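Local coordinates for protein KLLA0F20702p (Kluyveromyces lactis, PDB 5Y5A) that probably serves as the telomerase protein Est1, which takes part in recruiting telomerase to telomeres through its association with Cdc13, at residues Thr248-Tyr256 and Ile312-Leu320; Phe287-Lys298 and Thr329-Arg338. All blocks are in the same frame, centred on the assembly; numbering follows the deposited sequence.

In the fold
Both contacts lie in the helical region matching the Est1 DNA/RNA-binding family, of the TPR clan, and their centres are about 12 Å apart on the same side of the chain's centre. Their segments alternate along the chain: 248-256, 287-298, 312-320, then 329-338. Contact 1 joins the start of helix 251-263 to helix 306-315 and the first turn of helix 318-325. Contact 2 lays the loop between helices 318-325 and 339-379 along helix 285-298. The two meet directly, Phe251 packing on Lys289 and Pro319 on Trp330. Helix 285-298 thus has the loop of contact 2 and the helices of contact 1 as neighbours, giving one continuous packed unit of the predominantly helical chain.

Contact 1: residues Thr248-Tyr256 and Ile312-Leu320; sequences TKNFGNAAY and IMEFYILPL
Glu314 meets the N-terminal turn of helix 251-263, its carboxylate accepting from backbone amides there; Asn250, at the N-cap position, makes no capping bond with its own side chain. With CG anti to the backbone N (chi1 -177°) and the chain extended, the carboxylate crosses to the first turn. OE2 accepts from Asn253 N at 3.1 Å, nearly straight (166°) but from above the carboxylate plane, and weakly from Gly252 N; OE1 takes a weak bond from Asn250 ND2 at 3.4 Å. The Asn253 amide stacks on the carboxylate, while its OD1 is held by Gln363. The helix start would be expected to favour the ionised carboxylate. Gly252 permits the approach, its CA 3.5 Å from Glu314 CG. Next, Phe315 presents its ring edge: CZ is 3.3 Å from Lys249 O, and CE2 meets the ring edge of Phe251 at CD2 (3.6 Å). Leu318, which closes the type I turn from Phe315, forks over the helix, CD1 against Gly252 CA (3.8 Å) and CD2 against Ala255 CB. Helix 285-298 flanks both phenylalanines through Ser293, helix 271-279 touches Phe251 and Ala255 through Leu278, and helix 339-379 touches Asn253 through Met360.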
loop_
_atom_site.group_PDB
_atom_site.type_symbol
_atom_site.label_atom_id
_atom_site.label_comp_id
_atom_site.label_asym_id
_atom_site.label_seq_id
_atom_site.Cartn_x
_atom_site.Cartn_y
_atom_site.Cartn_z
ATOM N N THR A 248 10.450 -9.976 8.931
ATOM C CA THR A 248 11.663 -10.133 8.134
ATOM C C THR A 248 12.558 -8.920 8.292
ATOM O O THR A 248 13.584 -8.806 7.623
ATOM C CB THR A 248 11.347 -10.334 6.638
ATOM O OG1 THR A 248 10.672 -9.176 6.121
ATOM C CG2 THR A 248 10.473 -11.562 6.445
ATOM N N LYS A 249 12.144 -8.020 9.180
ATOM C CA LYS A 249 12.832 -6.759 9.426
ATOM C C LYS A 249 12.983 -5.920 8.156
ATOM O O LYS A 249 13.988 -5.232 7.975
ATOM C CB LYS A 249 14.203 -7.011 10.061
ATOM C CG LYS A 249 14.133 -7.510 11.506
ATOM C CD LYS A 249 15.484 -8.038 11.948
ATOM C CE LYS A 249 15.582 -8.161 13.450
ATOM N NZ LYS A 249 16.939 -8.660 13.845
ATOM N N ASN A 250 11.990 -5.980 7.273
ATOM C CA ASN A 250 11.913 -5.017 6.179
ATOM C C ASN A 250 11.051 -3.845 6.624
ATOM O O ASN A 250 9.885 -3.721 6.235
ATOM C CB ASN A 250 11.357 -5.656 4.908
ATOM C CG ASN A 250 12.304 -6.681 4.316
ATOM O OD1 ASN A 250 12.110 -7.888 4.468
ATOM N ND2 ASN A 250 13.343 -6.200 3.646
ATOM N N PHE A 251 11.637 -2.989 7.456
ATOM C CA PHE A 251 10.866 -1.961 8.138
ATOM C C PHE A 251 10.443 -0.832 7.210
ATOM O O PHE A 251 9.446 -0.175 7.468
ATOM C CB PHE A 251 11.654 -1.419 9.332
ATOM C CG PHE A 251 11.867 -2.436 10.409
ATOM C CD1 PHE A 251 10.777 -3.052 11.019
ATOM C CD2 PHE A 251 13.147 -2.795 10.807
ATOM C CE1 PHE A 251 10.958 -4.001 12.005
ATOM C CE2 PHE A 251 13.338 -3.744 11.800
ATOM C CZ PHE A 251 12.238 -4.351 12.399
ATOM N N GLY A 252 11.182 -0.608 6.130
ATOM C CA GLY A 252 10.746 0.370 5.146
ATOM C C GLY A 252 9.523 -0.127 4.392
ATOM O O GLY A 252 8.576 0.624 4.177
ATOM N N ASN A 253 9.547 -1.396 3.983
ATOM C CA ASN A 253 8.369 -2.044 3.411
ATOM C C ASN A 253 7.202 -1.987 4.406
ATOM O O ASN A 253 6.052 -1.789 4.015
ATOM C CB ASN A 253 8.661 -3.508 3.038
ATOM C CG ASN A 253 9.703 -3.657 1.916
ATOM O OD1 ASN A 253 10.233 -2.676 1.386
ATOM N ND2 ASN A 253 10.009 -4.904 1.569
ATOM N N ALA A 254 7.503 -2.153 5.693
ATOM C CA ALA A 254 6.463 -2.152 6.726
ATOM C C ALA A 254 5.823 -0.775 6.857
ATOM O O ALA A 254 4.591 -0.633 6.836
ATOM C CB ALA A 254 7.041 -2.616 8.084
ATOM N N ALA A 255 6.672 0.243 6.981
ATOM C CA ALA A 255 6.222 1.631 7.050
ATOM C C ALA A 255 5.353 1.985 5.853
ATOM O O ALA A 255 4.305 2.608 5.997
ATOM C CB ALA A 255 7.426 2.579 7.125
ATOM N N TYR A 256 5.804 1.592 4.666
ATOM C CA TYR A 256 5.063 1.872 3.444
ATOM C C TYR A 256 3.676 1.222 3.476
ATOM O O TYR A 256 2.671 1.867 3.186
ATOM C CB TYR A 256 5.851 1.398 2.217
ATOM C CG TYR A 256 5.033 1.407 0.949
ATOM C CD1 TYR A 256 4.607 2.602 0.378
ATOM C CD2 TYR A 256 4.671 0.218 0.331
ATOM C CE1 TYR A 256 3.845 2.608 -0.780
ATOM C CE2 TYR A 256 3.916 0.214 -0.824
ATOM C CZ TYR A 256 3.505 1.404 -1.374
ATOM O OH TYR A 256 2.751 1.376 -2.524
ATOM N N ILE A 312 19.904 0.477 2.307
ATOM C CA ILE A 312 20.056 1.895 2.625
ATOM C C ILE A 312 18.886 2.723 2.083
ATOM O O ILE A 312 18.373 3.617 2.762
ATOM C CB ILE A 312 21.380 2.449 2.078
ATOM C CG1 ILE A 312 22.547 1.824 2.844
ATOM C CG2 ILE A 312 21.418 3.969 2.189
ATOM C CD1 ILE A 312 23.891 2.324 2.428
ATOM N N MET A 313 18.442 2.417 0.872
ATOM C CA MET A 313 17.332 3.169 0.293
ATOM C C MET A 313 16.018 2.829 0.982
ATOM O O MET A 313 15.155 3.687 1.113
ATOM C CB MET A 313 17.237 2.921 -1.207
ATOM C CG MET A 313 18.481 3.379 -1.949
ATOM S SD MET A 313 18.308 3.257 -3.725
ATOM C CE MET A 313 19.983 2.812 -4.183
ATOM N N GLU A 314 15.875 1.593 1.451
ATOM C CA GLU A 314 14.679 1.218 2.197
ATOM C C GLU A 314 14.658 1.860 3.592
ATOM O O GLU A 314 13.616 2.258 4.080
ATOM C CB GLU A 314 14.573 -0.302 2.334
ATOM C CG GLU A 314 13.301 -0.726 3.035
ATOM C CD GLU A 314 13.296 -2.186 3.432
ATOM O OE1 GLU A 314 14.125 -2.942 2.907
ATOM O OE2 GLU A 314 12.453 -2.574 4.268
ATOM N N PHE A 315 15.816 1.965 4.228
ATOM C CA PHE A 315 15.854 2.376 5.621
ATOM C C PHE A 315 16.157 3.844 5.879
ATOM O O PHE A 315 15.601 4.422 6.803
ATOM C CB PHE A 315 16.875 1.529 6.376
ATOM C CG PHE A 315 16.366 0.177 6.751
ATOM C CD1 PHE A 315 16.358 -0.860 5.832
ATOM C CD2 PHE A 315 15.875 -0.058 8.022
ATOM C CE1 PHE A 315 15.882 -2.106 6.179
ATOM C CE2 PHE A 315 15.401 -1.305 8.375
ATOM C CZ PHE A 315 15.406 -2.332 7.452
ATOM N N TYR A 316 17.043 4.447 5.097
ATOM C CA TYR A 316 17.567 5.752 5.481
ATOM C C TYR A 316 16.571 6.872 5.255
ATOM O O TYR A 316 16.781 7.984 5.722
ATOM C CB TYR A 316 18.884 6.055 4.754
ATOM C CG TYR A 316 20.078 5.397 5.422
ATOM C CD1 TYR A 316 19.904 4.299 6.244
ATOM C CD2 TYR A 316 21.372 5.886 5.251
ATOM C CE1 TYR A 316 20.965 3.686 6.860
ATOM C CE2 TYR A 316 22.461 5.269 5.881
ATOM C CZ TYR A 316 22.240 4.168 6.684
ATOM O OH TYR A 316 23.285 3.523 7.323
ATOM N N ILE A 317 15.473 6.589 4.563
ATOM C CA ILE A 317 14.443 7.601 4.421
ATOM C C ILE A 317 13.580 7.639 5.689
ATOM O O ILE A 317 12.887 8.616 5.944
ATOM C CB ILE A 317 13.548 7.356 3.172
ATOM C CG1 ILE A 317 12.773 8.628 2.805
ATOM C CG2 ILE A 317 12.622 6.162 3.391
ATOM C CD1 ILE A 317 11.796 8.460 1.639
ATOM N N LEU A 318 13.610 6.577 6.457
ATOM C CA LEU A 318 12.803 6.470 7.640
ATOM C C LEU A 318 13.095 7.490 8.703
ATOM O O LEU A 318 12.198 8.134 9.157
ATOM C CB LEU A 318 12.804 5.062 8.170
ATOM C CG LEU A 318 12.255 4.045 7.196
ATOM C CD1 LEU A 318 12.331 2.657 7.752
ATOM C CD2 LEU A 318 10.838 4.356 6.815
ATOM N N PRO A 319 14.337 7.663 9.100
ATOM C CA PRO A 319 14.600 8.711 10.096
ATOM C C PRO A 319 14.286 10.126 9.615
ATOM O O PRO A 319 14.052 11.002 10.446
ATOM C CB PRO A 319 16.103 8.570 10.364
ATOM C CG PRO A 319 16.405 7.156 10.044
ATOM C CD PRO A 319 15.540 6.850 8.851
ATOM N N LEU A 320 14.291 10.349 8.304
ATOM C CA LEU A 320 14.025 11.679 7.775
ATOM C C LEU A 320 12.542 11.986 7.915
ATOM O O LEU A 320 12.155 13.066 8.359
ATOM C CB LEU A 320 14.467 11.781 6.314
ATOM C CG LEU A 320 15.933 11.374 6.134
ATOM C CD1 LEU A 320 16.314 11.332 4.660
ATOM C CD2 LEU A 320 16.845 12.331 6.895
#

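Contact 2: residues Phe287-Lys298 and Thr329-Arg338; sequences FKKLLNSLDDLK and TWKNNRHSDR
Leu291, Leu294 and Asp295 of helix 285-298 meet a loop folded round an Asx turn, in which Asn333 OD1 accepts from His335 N at 2.6 Å; a type I turn from Asn333 to Ser336 overlaps it. Aromatic and apolar packing forms the end nearer Phe287. Its ring, carried by a CG anti to the backbone N (chi1 176°), turns an edge to the face of the Trp330 six-membered ring, the planes 78° apart. Thr329 CG2 touches the same phenyl group, and Leu290 CD2 and Leu294 CD1 abut the indole edge; Trp330 NE1 is bound by Leu279 O. Leu291 CD2 rests on Asn333 CB at 3.8 Å. Charged groups dominate further along the helix. Arg334, extended from CG to NE, grips Asp295 side-on in a salt bridge: NE reaches OD1 on its syn lone pair (3.2 Å), and NH2 meets OD2 from above the carboxylate plane (2.9 Å). Leu291 CB lies over one guanidinium face. Hydrogen bonds fix the His335 ring against the helix. Its NE2 donates to a lone pair of Leu291 O at 3.2 Å, and weakly to Asp295 OD1, while Leu294 CB makes a CH-pi contact over the ring face. The other ring nitrogen, ND1, accepts from Arg338 NH1 (3.1 Å), a pattern consistent with a neutral ring protonated on NE2. The Arg338 guanidinium also forms a salt bridge to Glu301, and Lys298 CD sits over the guanidinium centre, 3.8 Å above its plane.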
loop_
_atom_site.group_PDB
_atom_site.type_symbol
_atom_site.label_atom_id
_atom_site.label_comp_id
_atom_site.label_asym_id
_atom_site.label_seq_id
_atom_site.Cartn_x
_atom_site.Cartn_y
_atom_site.Cartn_z
ATOM N N PHE A 287 9.927 0.404 16.855
ATOM C CA PHE A 287 10.893 1.497 16.849
ATOM C C PHE A 287 12.272 1.059 17.352
ATOM O O PHE A 287 13.300 1.411 16.766
ATOM C CB PHE A 287 10.375 2.653 17.704
ATOM C CG PHE A 287 11.349 3.792 17.849
ATOM C CD1 PHE A 287 11.483 4.739 16.849
ATOM C CD2 PHE A 287 12.111 3.926 18.998
ATOM C CE1 PHE A 287 12.381 5.798 16.984
ATOM C CE2 PHE A 287 13.006 4.980 19.141
ATOM C CZ PHE A 287 13.140 5.915 18.132
ATOM N N LYS A 288 12.285 0.306 18.445
ATOM C CA LYS A 288 13.537 -0.163 19.036
ATOM C C LYS A 288 14.266 -1.087 18.069
ATOM O O LYS A 288 15.486 -1.055 17.969
ATOM C CB LYS A 288 13.286 -0.890 20.364
ATOM C CG LYS A 288 12.814 -0.010 21.518
ATOM C CD LYS A 288 12.520 -0.872 22.752
ATOM C CE LYS A 288 12.150 -0.032 23.970
ATOM N NZ LYS A 288 11.631 -0.867 25.104
ATOM N N LYS A 289 13.496 -1.902 17.357
ATOM C CA LYS A 289 14.041 -2.779 16.334
ATOM C C LYS A 289 14.598 -1.979 15.168
ATOM O O LYS A 289 15.654 -2.314 14.636
ATOM C CB LYS A 289 12.975 -3.754 15.847
ATOM C CG LYS A 289 12.654 -4.831 16.862
ATOM C CD LYS A 289 11.521 -5.708 16.388
ATOM C CE LYS A 289 11.302 -6.854 17.352
ATOM N NZ LYS A 289 10.152 -7.678 16.915
ATOM N N LEU A 290 13.886 -0.923 14.776
ATOM C CA LEU A 290 14.353 -0.039 13.714
ATOM C C LEU A 290 15.732 0.503 14.056
ATOM O O LEU A 290 16.626 0.547 13.210
ATOM C CB LEU A 290 13.374 1.121 13.485
ATOM C CG LEU A 290 13.837 2.239 12.541
ATOM C CD1 LEU A 290 14.200 1.698 11.142
ATOM C CD2 LEU A 290 12.761 3.311 12.433
ATOM N N LEU A 291 15.902 0.911 15.304
ATOM C CA LEU A 291 17.178 1.464 15.739
ATOM C C LEU A 291 18.296 0.412 15.675
ATOM O O LEU A 291 19.437 0.733 15.343
ATOM C CB LEU A 291 17.046 2.049 17.149
ATOM C CG LEU A 291 16.803 3.566 17.136
ATOM C CD1 LEU A 291 15.661 3.940 16.206
ATOM C CD2 LEU A 291 16.566 4.123 18.531
ATOM N N ASN A 292 17.956 -0.841 15.970
ATOM C CA ASN A 292 18.910 -1.938 15.848
ATOM C C ASN A 292 19.332 -2.165 14.401
ATOM O O ASN A 292 20.508 -2.406 14.125
ATOM C CB ASN A 292 18.329 -3.221 16.432
ATOM C CG ASN A 292 18.244 -3.180 17.941
ATOM O OD1 ASN A 292 18.910 -2.372 18.585
ATOM N ND2 ASN A 292 17.435 -4.062 18.515
ATOM N N SER A 293 18.367 -2.087 13.490
ATOM C CA SER A 293 18.635 -2.192 12.064
ATOM C C SER A 293 19.551 -1.070 11.600
ATOM O O SER A 293 20.494 -1.301 10.844
ATOM C CB SER A 293 17.331 -2.154 11.263
ATOM O OG SER A 293 16.633 -3.373 11.378
ATOM N N LEU A 294 19.266 0.145 12.053
ATOM C CA LEU A 294 20.105 1.275 11.714
ATOM C C LEU A 294 21.525 1.053 12.262
ATOM O O LEU A 294 22.496 1.464 11.629
ATOM C CB LEU A 294 19.484 2.579 12.233
ATOM C CG LEU A 294 18.145 2.929 11.569
ATOM C CD1 LEU A 294 17.441 4.089 12.261
ATOM C CD2 LEU A 294 18.322 3.237 10.074
ATOM N N ASP A 295 21.644 0.378 13.410
ATOM C CA ASP A 295 22.956 -0.008 13.949
ATOM C C ASP A 295 23.696 -0.941 12.991
ATOM O O ASP A 295 24.888 -0.750 12.706
ATOM C CB ASP A 295 22.840 -0.717 15.310
ATOM C CG ASP A 295 22.396 0.200 16.434
ATOM O OD1 ASP A 295 22.321 1.427 16.235
ATOM O OD2 ASP A 295 22.138 -0.321 17.539
ATOM N N ASP A 296 22.991 -1.974 12.530
ATOM C CA ASP A 296 23.585 -2.968 11.641
ATOM C C ASP A 296 24.011 -2.309 10.332
ATOM O O ASP A 296 25.058 -2.621 9.788
ATOM C CB ASP A 296 22.608 -4.112 11.357
ATOM C CG ASP A 296 22.129 -4.811 12.622
ATOM O OD1 ASP A 296 22.885 -4.864 13.619
ATOM O OD2 ASP A 296 20.989 -5.320 12.610
ATOM N N LEU A 297 23.193 -1.390 9.832
ATOM C CA LEU A 297 23.529 -0.723 8.587
ATOM C C LEU A 297 24.737 0.188 8.770
ATOM O O LEU A 297 25.609 0.235 7.906
ATOM C CB LEU A 297 22.339 0.063 8.054
ATOM C CG LEU A 297 21.264 -0.811 7.408
ATOM C CD1 LEU A 297 20.079 0.033 7.012
ATOM C CD2 LEU A 297 21.828 -1.540 6.195
ATOM N N LYS A 298 24.798 0.891 9.899
ATOM C CA LYS A 298 25.912 1.800 10.160
ATOM C C LYS A 298 27.262 1.112 9.972
ATOM O O LYS A 298 28.166 1.669 9.353
ATOM C CB LYS A 298 25.831 2.386 11.571
ATOM C CG LYS A 298 27.029 3.275 11.895
ATOM C CD LYS A 298 26.934 3.923 13.257
ATOM C CE LYS A 298 28.176 4.760 13.522
ATOM N NZ LYS A 298 28.324 5.125 14.959
ATOM N N THR A 329 10.933 12.447 19.287
ATOM C CA THR A 329 11.417 11.078 19.283
ATOM C C THR A 329 12.766 10.985 18.569
ATOM O O THR A 329 13.636 10.239 18.989
ATOM C CB THR A 329 10.408 10.128 18.614
ATOM O OG1 THR A 329 9.147 10.209 19.296
ATOM C CG2 THR A 329 10.910 8.684 18.645
ATOM N N TRP A 330 12.953 11.765 17.510
ATOM C CA TRP A 330 14.182 11.655 16.724
ATOM C C TRP A 330 15.257 12.676 17.102
ATOM O O TRP A 330 16.263 12.812 16.408
ATOM C CB TRP A 330 13.855 11.742 15.236
ATOM C CG TRP A 330 13.259 10.452 14.737
ATOM C CD1 TRP A 330 11.934 10.152 14.628
ATOM C CD2 TRP A 330 13.972 9.272 14.329
ATOM N NE1 TRP A 330 11.774 8.872 14.157
ATOM C CE2 TRP A 330 13.010 8.308 13.966
ATOM C CE3 TRP A 330 15.326 8.941 14.229
ATOM C CZ2 TRP A 330 13.358 7.032 13.514
ATOM C CZ3 TRP A 330 15.672 7.672 13.776
ATOM C CH2 TRP A 330 14.689 6.736 13.424
ATOM N N LYS A 331 15.060 13.368 18.219
ATOM C CA LYS A 331 16.113 14.203 18.784
ATOM C C LYS A 331 16.735 13.514 19.994
ATOM O O LYS A 331 17.788 13.927 20.478
ATOM C CB LYS A 331 15.571 15.579 19.186
ATOM C CG LYS A 331 15.237 16.493 18.021
ATOM C CD LYS A 331 14.557 17.780 18.493
ATOM C CE LYS A 331 14.166 18.669 17.311
ATOM N NZ LYS A 331 13.441 19.905 17.735
ATOM N N ASN A 332 16.086 12.455 20.472
ATOM C CA ASN A 332 16.460 11.832 21.738
ATOM C C ASN A 332 16.998 10.404 21.651
ATOM O O ASN A 332 16.964 9.676 22.644
ATOM C CB ASN A 332 15.256 11.830 22.689
ATOM C CG ASN A 332 14.929 13.213 23.234
ATOM O OD1 ASN A 332 15.818 14.036 23.451
ATOM N ND2 ASN A 332 13.644 13.469 23.466
ATOM N N ASN A 333 17.489 9.987 20.487
ATOM C CA ASN A 333 18.050 8.641 20.393
ATOM C C ASN A 333 19.483 8.643 19.879
ATOM O O ASN A 333 20.005 9.676 19.457
ATOM C CB ASN A 333 17.163 7.738 19.521
ATOM C CG ASN A 333 17.207 8.100 18.051
ATOM O OD1 ASN A 333 18.206 7.864 17.376
ATOM N ND2 ASN A 333 16.104 8.645 17.537
ATOM N N ARG A 334 20.115 7.475 19.920
ATOM C CA ARG A 334 21.531 7.338 19.577
ATOM C C ARG A 334 21.841 7.672 18.115
ATOM O O ARG A 334 22.993 7.907 17.765
ATOM C CB ARG A 334 22.016 5.919 19.902
ATOM C CG ARG A 334 21.272 4.790 19.182
ATOM C CD ARG A 334 21.678 3.471 19.801
ATOM N NE ARG A 334 21.173 2.293 19.104
ATOM C CZ ARG A 334 20.058 1.650 19.432
ATOM N NH1 ARG A 334 19.303 2.091 20.429
ATOM N NH2 ARG A 334 19.690 0.571 18.753
ATOM N N HIS A 335 20.811 7.706 17.273
ATOM C CA HIS A 335 20.985 8.035 15.862
ATOM C C HIS A 335 20.594 9.476 15.555
ATOM O O HIS A 335 20.652 9.907 14.404
ATOM C CB HIS A 335 20.163 7.088 14.984
ATOM C CG HIS A 335 20.633 5.667 15.019
ATOM N ND1 HIS A 335 21.809 5.259 14.428
ATOM C CD2 HIS A 335 20.082 4.559 15.569
ATOM C CE1 HIS A 335 21.964 3.959 14.615
ATOM N NE2 HIS A 335 20.930 3.510 15.303
ATOM N N SER A 336 20.201 10.217 16.587
ATOM C CA SER A 336 19.673 11.563 16.407
ATOM C C SER A 336 20.664 12.496 15.738
ATOM O O SER A 336 20.281 13.294 14.892
ATOM C CB SER A 336 19.240 12.154 17.752
ATOM O OG SER A 336 18.145 11.434 18.298
ATOM N N ASP A 337 21.939 12.394 16.094
ATOM C CA ASP A 337 22.936 13.284 15.502
ATOM C C ASP A 337 23.406 12.819 14.117
ATOM O O ASP A 337 24.321 13.399 13.540
ATOM C CB ASP A 337 24.139 13.430 16.440
ATOM C CG ASP A 337 24.793 12.102 16.763
ATOM O OD1 ASP A 337 24.079 11.076 16.797
ATOM O OD2 ASP A 337 26.021 12.084 16.987
ATOM N N ARG A 338 22.774 11.786 13.574
ATOM C CA ARG A 338 23.163 11.283 12.261
ATOM C C ARG A 338 22.136 11.615 11.177
ATOM O O ARG A 338 22.173 11.034 10.088
ATOM C CB ARG A 338 23.382 9.761 12.314
ATOM C CG ARG A 338 24.547 9.315 13.189
ATOM C CD ARG A 338 24.699 7.783 13.214
ATOM N NE ARG A 338 25.121 7.245 11.921
ATOM C CZ ARG A 338 24.552 6.205 11.317
ATOM N NH1 ARG A 338 23.530 5.571 11.882
ATOM N NH2 ARG A 338 25.008 5.799 10.141
HETATM O O HOH W 1 22.715 3.414 10.102
#